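Local atomic coordinates of Lmo2184 protein (Listeria monocytogenes serovar 1/2a, PDB entry 5JOQ), a protein that probably binds heme at the cell surface as the lipoprotein substrate-binding component of an ABC transporter for iron uptake. Residues S178-T183 / V206-S211. Numbering follows the deposited sequence.
Sequences SYLVVT and VEYLAS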
loop_
_atom_site.group_PDB
_atom_site.type_symbol
_atom_site.label_atom_id
_atom_site.label_comp_id
_atom_site.label_asym_id
_atom_site.label_seq_id
_atom_site.Cartn_x
_atom_site.Cartn_y
_atom_site.Cartn_z
ATOM N N SER A 178 -0.377 -14.664 5.976
ATOM C CA SER A 178 -1.764 -14.572 6.432
ATOM C C SER A 178 -2.777 -14.823 5.311
ATOM O O SER A 178 -3.921 -14.363 5.404
ATOM C CB SER A 178 -2.031 -13.206 7.080
ATOM O OG SER A 178 -1.570 -12.147 6.249
ATOM N N TYR A 179 -2.400 -15.572 4.267
ATOM C CA TYR A 179 -3.312 -15.827 3.150
ATOM C C TYR A 179 -4.564 -16.538 3.647
ATOM O O TYR A 179 -4.467 -17.521 4.391
ATOM C CB TYR A 179 -2.652 -16.706 2.093
ATOM C CG TYR A 179 -1.524 -16.027 1.368
ATOM C CD1 TYR A 179 -1.771 -14.945 0.526
ATOM C CD2 TYR A 179 -0.209 -16.485 1.513
ATOM C CE1 TYR A 179 -0.722 -14.322 -0.165
ATOM C CE2 TYR A 179 0.829 -15.888 0.815
ATOM C CZ TYR A 179 0.576 -14.793 -0.002
ATOM O OH TYR A 179 1.605 -14.181 -0.676
ATOM N N LEU A 180 -5.730 -16.056 3.210
ATOM C CA LEU A 180 -6.997 -16.762 3.376
ATOM C C LEU A 180 -7.297 -17.610 2.141
ATOM O O LEU A 180 -7.018 -17.201 1.016
ATOM C CB LEU A 180 -8.149 -15.771 3.555
ATOM C CG LEU A 180 -8.072 -14.967 4.865
ATOM C CD1 LEU A 180 -9.108 -13.856 4.845
ATOM C CD2 LEU A 180 -8.354 -15.888 6.046
ATOM N N VAL A 181 -7.936 -18.764 2.360
ATOM C CA VAL A 181 -8.471 -19.560 1.254
ATOM C C VAL A 181 -9.849 -19.025 0.879
ATOM O O VAL A 181 -10.694 -18.817 1.755
ATOM C CB VAL A 181 -8.545 -21.032 1.654
ATOM C CG1 VAL A 181 -9.156 -21.844 0.517
ATOM C CG2 VAL A 181 -7.138 -21.536 1.965
ATOM N N VAL A 182 -10.073 -18.778 -0.407
ATOM C CA VAL A 182 -11.331 -18.190 -0.889
ATOM C C VAL A 182 -12.200 -19.328 -1.419
ATOM O O VAL A 182 -11.748 -20.109 -2.269
ATOM C CB VAL A 182 -11.084 -17.132 -1.986
ATOM C CG1 VAL A 182 -12.382 -16.490 -2.400
ATOM C CG2 VAL A 182 -10.091 -16.013 -1.503
ATOM N N THR A 183 -13.431 -19.442 -0.904
ATOM C CA THR A 183 -14.335 -20.488 -1.355
ATOM C C THR A 183 -15.245 -20.002 -2.484
ATOM O O THR A 183 -15.263 -18.827 -2.842
ATOM C CB THR A 183 -15.218 -20.980 -0.214
ATOM O OG1 THR A 183 -16.227 -19.981 0.055
ATOM C CG2 THR A 183 -14.365 -21.257 1.067
ATOM N N VAL A 206 -18.394 -20.969 4.625
ATOM C CA VAL A 206 -17.910 -19.620 4.776
ATOM C C VAL A 206 -17.250 -19.119 3.515
ATOM O O VAL A 206 -16.865 -19.885 2.673
ATOM C CB VAL A 206 -16.866 -19.497 5.900
ATOM C CG1 VAL A 206 -17.469 -19.820 7.249
ATOM C CG2 VAL A 206 -15.671 -20.376 5.618
ATOM N N GLU A 207 -17.144 -17.808 3.416
ATOM C CA GLU A 207 -16.481 -17.155 2.281
ATOM C C GLU A 207 -14.956 -17.297 2.323
ATOM O O GLU A 207 -14.309 -17.485 1.272
ATOM C CB GLU A 207 -16.856 -15.667 2.276
ATOM C CG GLU A 207 -18.328 -15.386 1.971
ATOM C CD GLU A 207 -18.721 -13.929 2.259
ATOM O OE1 GLU A 207 -17.819 -13.085 2.444
ATOM O OE2 GLU A 207 -19.919 -13.613 2.297
ATOM N N TYR A 208 -14.352 -17.162 3.514
ATOM C CA TYR A 208 -12.887 -17.176 3.660
ATOM C C TYR A 208 -12.504 -18.113 4.792
ATOM O O TYR A 208 -13.130 -18.099 5.864
ATOM C CB TYR A 208 -12.310 -15.764 3.947
ATOM C CG TYR A 208 -12.795 -14.749 2.951
ATOM C CD1 TYR A 208 -12.379 -14.805 1.621
ATOM C CD2 TYR A 208 -13.684 -13.752 3.330
ATOM C CE1 TYR A 208 -12.868 -13.904 0.688
ATOM C CE2 TYR A 208 -14.181 -12.854 2.405
ATOM C CZ TYR A 208 -13.749 -12.937 1.083
ATOM O OH TYR A 208 -14.254 -12.036 0.184
ATOM N N LEU A 209 -11.516 -18.966 4.536
ATOM C CA LEU A 209 -11.011 -19.928 5.507
ATOM C C LEU A 209 -9.560 -19.623 5.840
ATOM O O LEU A 209 -8.796 -19.136 4.997
ATOM C CB LEU A 209 -11.061 -21.377 4.958
ATOM C CG LEU A 209 -12.417 -21.968 4.643
ATOM C CD1 LEU A 209 -12.276 -23.082 3.639
ATOM C CD2 LEU A 209 -13.007 -22.490 5.935
ATOM N N ALA A 210 -9.164 -19.985 7.048
ATOM C CA ALA A 210 -7.744 -20.015 7.371
ATOM C C ALA A 210 -7.069 -21.108 6.541
ATOM O O ALA A 210 -7.664 -22.144 6.253
ATOM C CB ALA A 210 -7.546 -20.278 8.867
ATOM N N SER A 211 -5.838 -20.871 6.106
ATOM C CA SER A 211 -5.194 -21.824 5.202
ATOM C C SER A 211 -4.648 -23.006 6.004
ATOM O O SER A 211 -3.976 -22.815 7.017
ATOM C CB SER A 211 -4.082 -21.132 4.416
ATOM O OG SER A 211 -3.158 -20.565 5.353
HETATM O O HOH W 1 -0.654 -18.235 5.145
HETATM O O HOH W 2 -4.652 -18.289 7.050
#
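Val181 and Leu209 face each other as a hydrogen-bonded antiparallel pair, each backbone N-H donating to the other's carbonyl: Val181 N to Leu209 O is 2.8 Å and Leu209 N to Val181 O 2.9 Å. One pair along, Val182 and Tyr208 form a non-hydrogen-bonded pair, and beyond it Thr183 N donates almost straight to Glu207 O (3.1 Å, 179° at the hydrogen). Thr183 suits the end of this ladder because its hydroxyl adds a further bond, OG1 to Val206 O at 2.7 Å, meeting a lone pair in the carbonyl plane. A chi1 of 74° sets OG1 between backbone N and carbonyl carbon, while CG2 packs on Leu209 CD1. The same OG1 accepts from the N-H of His185, so both roles of the hydroxyl are used.

Beta-branched valines suit extended strands. Buried Val182 lies alongside Tyr208, and both touch Met173; Val182 CG2 is 4.1 Å from Tyr208 CD1, at the ring edge. Leu180 crosses Tyr208 at about a right angle, its CD1 3.8 Å from Tyr208 CB. On the opposite face, Val181 CG2 reaches Ser211, and both Val181 and Leu209 rest on Ile201. Past the paired residues, a water accepts from Ser211 N and donates to Tyr179 O.

This structural packing is a short antiparallel strand pair at the margin of a mixed sheet in the periplasmic binding protein fold. Strand 208-210 pairs within the chain with 180-182 alone; Leu180 and Val182 share backbone hydrogen bonds with Met173 and Ile171 of strand 168-173. After Ser211 the chain goes on to helix 213-219, and a second subunit packs nearby, its Thr245 against Leu180 and Ala210.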